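Local coordinates for TRUD (Uncultured prochloron, PDB 4BS9), which is a zinc-containing heterocyclase of cyanobactin biosynthesis that probably uses ATP to close azoline rings in precursor peptides, at residues A[210-215]-A[316-321]; A[516-521]-A[530-535]; A[193-198]-A[299-304]. All blocks are in the same frame, centred on the assembly; numbering follows the deposited sequence.

Two of the three contacts belong together. Along the chain, the segments of interactions 3 and 1 alternate: strand 195-202 is followed by helix 210-217, and strand 296-301 by 306-311 and the loop that holds 316-321. The strand pairing of interaction 3 and the zinc site of interaction 1 thus tie the same two chain regions together twice, with centres 25 Å apart and nearest atoms about 6 Å apart. Interaction 3 lies in the seven-strand mixed sheet and also meets the second subunit. Interaction 2 opens only after both have closed, beside the antiparallel sheet of the YcaO family region, its centre 25 Å from that of interaction 1 and 40 Å from that of interaction 3.

Interaction 1. Residues A[210-215]-A[316-321]; sequences WHCLAQ and PQCPTC. With ZN (zinc ion), chain B.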
loop_
_atom_site.group_PDB
_atom_site.type_symbol
_atom_site.label_atom_id
_atom_site.label_comp_id
_atom_site.label_asym_id
_atom_site.label_seq_id
_atom_site.Cartn_x
_atom_site.Cartn_y
_atom_site.Cartn_z
ATOM N N TRP A 210 24.746 13.224 -11.645
ATOM C CA TRP A 210 24.177 14.093 -10.616
ATOM C C TRP A 210 23.205 15.119 -11.177
ATOM O O TRP A 210 22.207 15.464 -10.531
ATOM C CB TRP A 210 25.275 14.840 -9.886
ATOM C CG TRP A 210 24.750 15.950 -9.069
ATOM C CD1 TRP A 210 24.265 15.872 -7.800
ATOM C CD2 TRP A 210 24.635 17.316 -9.466
ATOM N NE1 TRP A 210 23.863 17.107 -7.379
ATOM C CE2 TRP A 210 24.080 18.014 -8.386
ATOM C CE3 TRP A 210 24.944 18.018 -10.637
ATOM C CZ2 TRP A 210 23.837 19.377 -8.436
ATOM C CZ3 TRP A 210 24.700 19.366 -10.686
ATOM C CH2 TRP A 210 24.153 20.033 -9.597
ATOM N N HIS A 211 23.527 15.634 -12.359
ATOM C CA HIS A 211 22.623 16.510 -13.114
ATOM C C HIS A 211 21.290 15.842 -13.526
ATOM O O HIS A 211 20.256 16.526 -13.673
ATOM C CB HIS A 211 23.346 17.099 -14.329
ATOM C CG HIS A 211 22.604 18.211 -14.985
ATOM N ND1 HIS A 211 22.960 18.712 -16.215
ATOM C CD2 HIS A 211 21.485 18.884 -14.609
ATOM C CE1 HIS A 211 22.099 19.654 -16.566
ATOM N NE2 HIS A 211 21.201 19.782 -15.604
ATOM N N CYS A 212 21.281 14.522 -13.686
ATOM C CA CYS A 212 20.003 13.826 -13.906
ATOM C C CYS A 212 19.115 14.020 -12.689
ATOM O O CYS A 212 17.916 14.330 -12.788
ATOM C CB CYS A 212 20.224 12.337 -14.189
ATOM S SG CYS A 212 21.040 12.031 -15.775
ATOM N N LEU A 213 19.750 13.852 -11.535
ATOM C CA LEU A 213 19.112 14.030 -10.242
ATOM C C LEU A 213 18.694 15.494 -10.053
ATOM O O LEU A 213 17.544 15.795 -9.760
ATOM C CB LEU A 213 20.077 13.586 -9.140
ATOM C CG LEU A 213 19.694 13.990 -7.721
ATOM C CD1 LEU A 213 18.597 13.080 -7.188
ATOM C CD2 LEU A 213 20.904 13.949 -6.813
ATOM N N ALA A 214 19.632 16.401 -10.268
ATOM C CA ALA A 214 19.413 17.803 -9.973
ATOM C C ALA A 214 18.289 18.480 -10.765
ATOM O O ALA A 214 17.572 19.268 -10.175
ATOM C CB ALA A 214 20.710 18.578 -10.139
ATOM N N GLN A 215 18.111 18.216 -12.069
ATOM C CA GLN A 215 16.999 18.898 -12.771
ATOM C C GLN A 215 15.657 18.464 -12.214
ATOM O O GLN A 215 14.687 19.193 -12.387
ATOM C CB GLN A 215 16.988 18.738 -14.309
ATOM C CG GLN A 215 16.125 17.599 -14.887
ATOM C CD GLN A 215 14.666 17.938 -15.252
ATOM O OE1 GLN A 215 14.359 19.044 -15.704
ATOM N NE2 GLN A 215 13.763 16.941 -15.106
ATOM N N PRO A 316 17.750 10.522 -20.884
ATOM C CA PRO A 316 18.366 10.471 -22.209
ATOM C C PRO A 316 18.851 11.813 -22.720
ATOM O O PRO A 316 19.874 11.869 -23.401
ATOM C CB PRO A 316 17.253 9.931 -23.093
ATOM C CG PRO A 316 16.452 9.064 -22.183
ATOM C CD PRO A 316 16.518 9.707 -20.824
ATOM N N GLN A 317 18.156 12.887 -22.384
ATOM C CA GLN A 317 18.478 14.207 -22.938
ATOM C C GLN A 317 19.297 15.070 -21.975
ATOM O O GLN A 317 19.348 16.299 -22.096
ATOM C CB GLN A 317 17.188 14.935 -23.322
ATOM C CG GLN A 317 16.363 15.390 -22.135
ATOM C CD GLN A 317 15.419 14.331 -21.624
ATOM O OE1 GLN A 317 15.820 13.198 -21.328
ATOM N NE2 GLN A 317 14.140 14.698 -21.512
ATOM N N CYS A 318 19.914 14.426 -21.007
ATOM C CA CYS A 318 20.618 15.144 -20.001
ATOM C C CYS A 318 21.693 15.947 -20.679
ATOM O O CYS A 318 22.536 15.377 -21.360
ATOM C CB CYS A 318 21.256 14.182 -19.021
ATOM S SG CYS A 318 22.307 15.080 -17.900
ATOM N N PRO A 319 21.671 17.273 -20.519
ATOM C CA PRO A 319 22.725 18.101 -21.120
ATOM C C PRO A 319 24.148 17.675 -20.731
ATOM O O PRO A 319 25.042 17.750 -21.548
ATOM C CB PRO A 319 22.439 19.502 -20.576
ATOM C CG PRO A 319 21.013 19.481 -20.159
ATOM C CD PRO A 319 20.694 18.072 -19.766
ATOM N N THR A 320 24.350 17.231 -19.503
ATOM C CA THR A 320 25.680 16.820 -19.065
ATOM C C THR A 320 26.089 15.421 -19.570
ATOM O O THR A 320 27.148 15.283 -20.173
ATOM C CB THR A 320 25.816 16.894 -17.530
ATOM O OG1 THR A 320 25.636 18.244 -17.107
ATOM C CG2 THR A 320 27.174 16.452 -17.091
ATOM N N CYS A 321 25.278 14.394 -19.323
ATOM C CA CYS A 321 25.681 13.031 -19.673
ATOM C C CYS A 321 24.866 12.385 -20.804
ATOM O O CYS A 321 25.005 11.198 -21.053
ATOM C CB CYS A 321 25.644 12.149 -18.431
ATOM S SG CYS A 321 24.007 11.501 -18.057
HETATM ZN ZN ZN B . 22.951 13.148 -16.667
#
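Cys318 SG is gripped twice: it binds the zinc ion that Cys212 SG also holds, and it accepts the N-H of Cys321, with N to SG 3.4 Å and an almost straight angle of 176°. Three of the four ligands of a Cys4 zinc site, built from two CxxC motifs, lie here; the site resembles the Cys4 zinc sites of E1-like adenylating enzymes and is probably structural. Cys212 reaches the metal from the first turn of helix 210-217, while Cys318 and Cys321 come from the loop between strand 306-311 and helix 326-332. Cys209, just ahead of the helix, completes the set.

The three sulfurs converge from different starting points. Cys318 SG stands opposite its own backbone N (chi1 173°), which swings it out to a zinc-to-SG distance of 2.4 Å. Cys321 SG lies instead between its N and its carbonyl carbon, and the turn of the loop brings it to the same ion. Around the metal, Cys212 SG sits 3.8 Å from Cys321 SG. The metal-bound sulfurs are probably thiolates, and the N-H of Cys321 would help to soften the negative charge on Cys318.

Beside the zinc, His211 extends from the helix to cover the loop. Its ND1 pairs with Thr320 OG1 at 2.9 Å, a hydrogen bond in which either partner may donate, and the hydroxyl approaches at the ring edge, near the ring plane. Cys318 SG lies oblique to the same imidazole. Thr320 also packs against Asn176 and Leu180 of helix 172-182, so a second helix borders the loop. The Pro319 side chain runs at about a right angle to that of His211 and brings its CG to 3.8 Å from His211 CE1.

Interaction 2. Residues A[516-521]-A[530-535]; sequences TALCYY and RFCRSD
Ser534 turns its CB toward the short, weakly bonded helix at about 516-519 and the residues that follow it. That CB lies 3.5 Å from Tyr520 O on one flank and 4.0 Å from Tyr521 CD1, a ring carbon, on another. One bond further, with OG swung opposite the backbone N (chi1 -158°), the hydroxyl reaches two backbone carbonyls: Leu518 O at 3.1 Å and Tyr520 O at 3.2 Å from OG. Both bonds are weak, and since the hydroxyl has a single proton, which carbonyl receives it is not settled.

Earlier in the loop the contact becomes apolar. Cys532 presses its CB and SG against the CD2 branch of Leu518, and Leu464 of helix 461-464 touches both residues. Ala517 CB meets the same sulfur at 3.8 Å and also rests on Phe531 CZ, at the far end of a ring that stacks edge-to-face with Phe492. Within the loop, Arg530 NE donates to Cys532 O, which lies in the guanidinium plane. The whole is a loop folded back over a short helical segment, on the way from strand 510-515 to strand 539-542 of the antiparallel sheet in the YcaO family region.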
loop_
_atom_site.group_PDB
_atom_site.type_symbol
_atom_site.label_atom_id
_atom_site.label_comp_id
_atom_site.label_asym_id
_atom_site.label_seq_id
_atom_site.Cartn_x
_atom_site.Cartn_y
_atom_site.Cartn_z
ATOM N N THR A 516 7.172 30.277 -29.064
ATOM C CA THR A 516 7.513 29.318 -28.019
ATOM C C THR A 516 6.766 29.582 -26.713
ATOM O O THR A 516 6.392 28.656 -26.013
ATOM C CB THR A 516 9.026 29.343 -27.786
ATOM O OG1 THR A 516 9.676 29.263 -29.058
ATOM C CG2 THR A 516 9.464 28.186 -26.926
ATOM N N ALA A 517 6.521 30.848 -26.405
ATOM C CA ALA A 517 5.779 31.217 -25.196
ATOM C C ALA A 517 4.352 30.659 -25.127
ATOM O O ALA A 517 3.865 30.353 -24.060
ATOM C CB ALA A 517 5.744 32.724 -25.062
ATOM N N LEU A 518 3.675 30.554 -26.255
ATOM C CA LEU A 518 2.397 29.881 -26.279
ATOM C C LEU A 518 2.530 28.385 -26.135
ATOM O O LEU A 518 1.595 27.724 -25.709
ATOM C CB LEU A 518 1.669 30.141 -27.585
ATOM C CG LEU A 518 1.108 31.538 -27.841
ATOM C CD1 LEU A 518 0.467 31.515 -29.214
ATOM C CD2 LEU A 518 0.071 31.955 -26.817
ATOM N N CYS A 519 3.678 27.837 -26.496
ATOM C CA CYS A 519 3.808 26.390 -26.619
ATOM C C CYS A 519 4.175 25.664 -25.340
ATOM O O CYS A 519 3.865 24.484 -25.218
ATOM C CB CYS A 519 4.830 26.062 -27.697
ATOM S SG CYS A 519 4.284 26.591 -29.335
ATOM N N TYR A 520 4.820 26.351 -24.391
ATOM C CA TYR A 520 5.295 25.710 -23.147
ATOM C C TYR A 520 4.956 26.543 -21.921
ATOM O O TYR A 520 4.980 27.778 -21.977
ATOM C CB TYR A 520 6.816 25.463 -23.210
ATOM C CG TYR A 520 7.227 24.552 -24.356
ATOM C CD1 TYR A 520 7.095 23.175 -24.258
ATOM C CD2 TYR A 520 7.721 25.075 -25.540
ATOM C CE1 TYR A 520 7.445 22.342 -25.311
ATOM C CE2 TYR A 520 8.083 24.254 -26.597
ATOM C CZ TYR A 520 7.943 22.886 -26.482
ATOM O OH TYR A 520 8.304 22.066 -27.528
ATOM N N TYR A 521 4.629 25.871 -20.813
ATOM C CA TYR A 521 4.379 26.572 -19.543
ATOM C C TYR A 521 5.710 27.150 -19.034
ATOM O O TYR A 521 6.776 26.596 -19.284
ATOM C CB TYR A 521 3.770 25.663 -18.466
ATOM C CG TYR A 521 2.559 24.843 -18.858
ATOM C CD1 TYR A 521 1.313 25.430 -19.065
ATOM C CD2 TYR A 521 2.646 23.471 -18.974
ATOM C CE1 TYR A 521 0.190 24.672 -19.405
ATOM C CE2 TYR A 521 1.550 22.708 -19.324
ATOM C CZ TYR A 521 0.313 23.306 -19.532
ATOM O OH TYR A 521 -0.776 22.511 -19.862
ATOM N N ARG A 530 5.115 40.501 -21.722
ATOM C CA ARG A 530 4.423 39.225 -21.564
ATOM C C ARG A 530 3.253 39.212 -22.540
ATOM O O ARG A 530 2.235 39.842 -22.266
ATOM C CB ARG A 530 3.874 39.098 -20.132
ATOM C CG ARG A 530 4.518 38.046 -19.262
ATOM C CD ARG A 530 4.346 36.695 -19.926
ATOM N NE ARG A 530 3.600 35.622 -19.261
ATOM C CZ ARG A 530 3.863 35.071 -18.074
ATOM N NH1 ARG A 530 4.807 35.571 -17.257
ATOM N NH2 ARG A 530 3.104 34.054 -17.664
ATOM N N PHE A 531 3.369 38.533 -23.681
ATOM C CA PHE A 531 2.282 38.613 -24.679
ATOM C C PHE A 531 1.276 37.458 -24.612
ATOM O O PHE A 531 0.259 37.462 -25.307
ATOM C CB PHE A 531 2.814 38.816 -26.105
ATOM C CG PHE A 531 3.692 37.717 -26.588
ATOM C CD1 PHE A 531 3.146 36.562 -27.127
ATOM C CD2 PHE A 531 5.070 37.840 -26.513
ATOM C CE1 PHE A 531 3.959 35.542 -27.576
ATOM C CE2 PHE A 531 5.893 36.826 -26.958
ATOM C CZ PHE A 531 5.336 35.676 -27.494
ATOM N N CYS A 532 1.537 36.488 -23.751
ATOM C CA CYS A 532 0.555 35.456 -23.486
ATOM C C CYS A 532 0.841 34.740 -22.171
ATOM O O CYS A 532 1.907 34.917 -21.555
ATOM C CB CYS A 532 0.554 34.443 -24.622
ATOM S SG CYS A 532 2.037 33.405 -24.654
ATOM N N ARG A 533 -0.126 33.924 -21.766
ATOM C CA ARG A 533 -0.035 33.082 -20.585
ATOM C C ARG A 533 -0.452 31.709 -21.101
ATOM O O ARG A 533 -1.544 31.566 -21.633
ATOM C CB ARG A 533 -0.993 33.605 -19.521
ATOM C CG ARG A 533 -0.541 33.467 -18.077
ATOM C CD ARG A 533 -1.721 33.769 -17.155
ATOM N NE ARG A 533 -1.331 33.958 -15.759
ATOM C CZ ARG A 533 -0.752 35.055 -15.260
ATOM N NH1 ARG A 533 -0.473 36.098 -16.038
ATOM N NH2 ARG A 533 -0.440 35.114 -13.969
ATOM N N SER A 534 0.399 30.704 -20.936
ATOM C CA SER A 534 0.397 29.530 -21.826
ATOM C C SER A 534 -0.897 28.675 -21.993
ATOM O O SER A 534 -1.162 28.199 -23.105
ATOM C CB SER A 534 1.581 28.619 -21.490
ATOM O OG SER A 534 1.892 27.796 -22.604
ATOM N N ASP A 535 -1.677 28.466 -20.936
ATOM C CA ASP A 535 -2.942 27.628 -20.968
ATOM C C ASP A 535 -2.860 26.193 -21.520
ATOM O O ASP A 535 -2.026 25.871 -22.364
ATOM C CB ASP A 535 -4.216 28.378 -21.511
ATOM C CG ASP A 535 -4.286 28.517 -23.067
ATOM O OD1 ASP A 535 -4.356 27.492 -23.795
ATOM O OD2 ASP A 535 -4.346 29.679 -23.555
#

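Interaction 3. Residues A[193-198]-A[299-304]; sequences GSILWL and TFNQTT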
loop_
_atom_site.group_PDB
_atom_site.type_symbol
_atom_site.label_atom_id
_atom_site.label_comp_id
_atom_site.label_asym_id
_atom_site.label_seq_id
_atom_site.Cartn_x
_atom_site.Cartn_y
_atom_site.Cartn_z
ATOM N N GLY A 193 21.478 16.389 9.454
ATOM C CA GLY A 193 20.039 16.601 9.345
ATOM C C GLY A 193 19.168 15.494 9.937
ATOM O O GLY A 193 19.632 14.405 10.263
ATOM N N SER A 194 17.885 15.803 10.057
ATOM C CA SER A 194 16.890 14.896 10.613
ATOM C C SER A 194 16.516 13.772 9.656
ATOM O O SER A 194 15.834 12.825 10.060
ATOM C CB SER A 194 15.625 15.683 10.965
ATOM O OG SER A 194 15.197 16.458 9.854
ATOM N N ILE A 195 16.906 13.896 8.386
ATOM C CA ILE A 195 16.694 12.822 7.435
ATOM C C ILE A 195 17.982 12.502 6.708
ATOM O O ILE A 195 18.606 13.373 6.122
ATOM C CB ILE A 195 15.619 13.159 6.412
ATOM C CG1 ILE A 195 14.389 13.746 7.088
ATOM C CG2 ILE A 195 15.246 11.903 5.636
ATOM C CD1 ILE A 195 13.328 14.182 6.098
ATOM N N LEU A 196 18.362 11.233 6.750
ATOM C CA LEU A 196 19.645 10.783 6.244
ATOM C C LEU A 196 19.420 10.326 4.823
ATOM O O LEU A 196 18.429 9.640 4.556
ATOM C CB LEU A 196 20.157 9.621 7.083
ATOM C CG LEU A 196 20.218 9.937 8.583
ATOM C CD1 LEU A 196 20.391 8.669 9.387
ATOM C CD2 LEU A 196 21.345 10.900 8.900
ATOM N N TRP A 197 20.306 10.732 3.912
ATOM C CA TRP A 197 20.188 10.364 2.520
ATOM C C TRP A 197 21.391 9.541 2.141
ATOM O O TRP A 197 22.507 9.979 2.358
ATOM C CB TRP A 197 20.190 11.590 1.642
ATOM C CG TRP A 197 19.030 12.508 1.790
ATOM C CD1 TRP A 197 18.307 12.778 2.920
ATOM C CD2 TRP A 197 18.473 13.327 0.759
ATOM N NE1 TRP A 197 17.330 13.701 2.650
ATOM C CE2 TRP A 197 17.410 14.059 1.332
ATOM C CE3 TRP A 197 18.754 13.495 -0.602
ATOM C CZ2 TRP A 197 16.632 14.946 0.595
ATOM C CZ3 TRP A 197 17.983 14.385 -1.339
ATOM C CH2 TRP A 197 16.935 15.104 -0.734
ATOM N N LEU A 198 21.169 8.361 1.571
ATOM C CA LEU A 198 22.238 7.591 0.951
ATOM C C LEU A 198 22.098 7.509 -0.561
ATOM O O LEU A 198 21.024 7.310 -1.088
ATOM C CB LEU A 198 22.263 6.188 1.526
ATOM C CG LEU A 198 23.368 5.992 2.552
ATOM C CD1 LEU A 198 23.272 6.999 3.692
ATOM C CD2 LEU A 198 23.290 4.569 3.074
ATOM N N THR A 299 16.212 7.502 1.985
ATOM C CA THR A 299 16.045 8.477 3.031
ATOM C C THR A 299 15.542 7.767 4.290
ATOM O O THR A 299 14.591 6.961 4.242
ATOM C CB THR A 299 15.040 9.571 2.639
ATOM O OG1 THR A 299 13.763 8.978 2.389
ATOM C CG2 THR A 299 15.517 10.331 1.405
ATOM N N PHE A 300 16.180 8.091 5.414
ATOM C CA PHE A 300 15.841 7.513 6.701
ATOM C C PHE A 300 15.502 8.670 7.643
ATOM O O PHE A 300 16.394 9.378 8.102
ATOM C CB PHE A 300 17.034 6.697 7.211
ATOM C CG PHE A 300 16.755 5.873 8.440
ATOM C CD1 PHE A 300 15.501 5.832 9.033
ATOM C CD2 PHE A 300 17.773 5.101 8.984
ATOM C CE1 PHE A 300 15.271 5.060 10.149
ATOM C CE2 PHE A 300 17.545 4.310 10.092
ATOM C CZ PHE A 300 16.286 4.290 10.676
ATOM N N ASN A 301 14.214 8.862 7.909
ATOM C CA ASN A 301 13.765 9.995 8.683
ATOM C C ASN A 301 13.880 9.725 10.169
ATOM O O ASN A 301 13.322 8.766 10.677
ATOM C CB ASN A 301 12.334 10.320 8.344
ATOM C CG ASN A 301 11.890 11.611 8.969
ATOM O OD1 ASN A 301 12.236 11.901 10.115
ATOM N ND2 ASN A 301 11.132 12.407 8.228
ATOM N N GLN A 302 14.579 10.594 10.884
ATOM C CA GLN A 302 14.911 10.319 12.278
ATOM C C GLN A 302 13.823 10.757 13.214
ATOM O O GLN A 302 13.796 10.359 14.369
ATOM C CB GLN A 302 16.227 11.002 12.658
ATOM C CG GLN A 302 17.404 10.575 11.797
ATOM C CD GLN A 302 17.687 9.103 11.955
ATOM O OE1 GLN A 302 18.311 8.693 12.938
ATOM N NE2 GLN A 302 17.203 8.290 11.013
ATOM N N THR A 303 12.927 11.591 12.720
ATOM C CA THR A 303 11.853 12.097 13.552
ATOM C C THR A 303 10.623 11.210 13.442
ATOM O O THR A 303 9.960 10.960 14.446
ATOM C CB THR A 303 11.545 13.550 13.192
ATOM O OG1 THR A 303 11.219 13.630 11.805
ATOM C CG2 THR A 303 12.781 14.424 13.470
ATOM N N THR A 304 10.359 10.696 12.239
ATOM C CA THR A 304 9.227 9.790 11.996
ATOM C C THR A 304 9.602 8.346 11.641
ATOM O O THR A 304 8.752 7.584 11.234
ATOM C CB THR A 304 8.382 10.316 10.845
ATOM O OG1 THR A 304 9.152 10.222 9.634
ATOM C CG2 THR A 304 7.975 11.760 11.110
#
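Thr299 and Trp197 meet through their first torsions: chi1 of 61° puts Thr299 OG1 between its backbone N and carbonyl carbon, leaving CG2 to lean toward the indole, and chi1 of -66° turns Trp197 to receive it. The methyl lies over one face of the five-membered ring, 4.0 Å from Thr299 CG2 to the ring centroid, a CH-pi contact. The Thr299 hydroxyl goes to His310. On the same side of the sheet, Ile195 CG2 packs beside Thr299 CB, and its CD1 branch touches Asn301 ND2 at 3.5 Å.

The two strands are antiparallel neighbours within the mixed sheet, where 195-202 joins 296-301. Leu196 and Phe300 form the hydrogen-bonded pair, Leu196 N to Phe300 O at 3.0 Å and Phe300 N to Leu196 O at 2.9 Å. Past the strand end, Gln302 N still donates to Ser194 O at 2.7 Å. Bent at chi2, the Gln302 side chain folds back so that NE2 sits over the centre of the Phe300 ring and bonds to Phe300 O, from the opposite face of that carbonyl to Leu196 N; Leu196 CD1 packs against this amide.

Asn301 OD1 closes an Asx turn by accepting from Thr303 N. Gln28 of the second subunit hydrogen-bonds to Ser194 OG, Thr303 OG1 and, through its own OE1, Asn301 ND2.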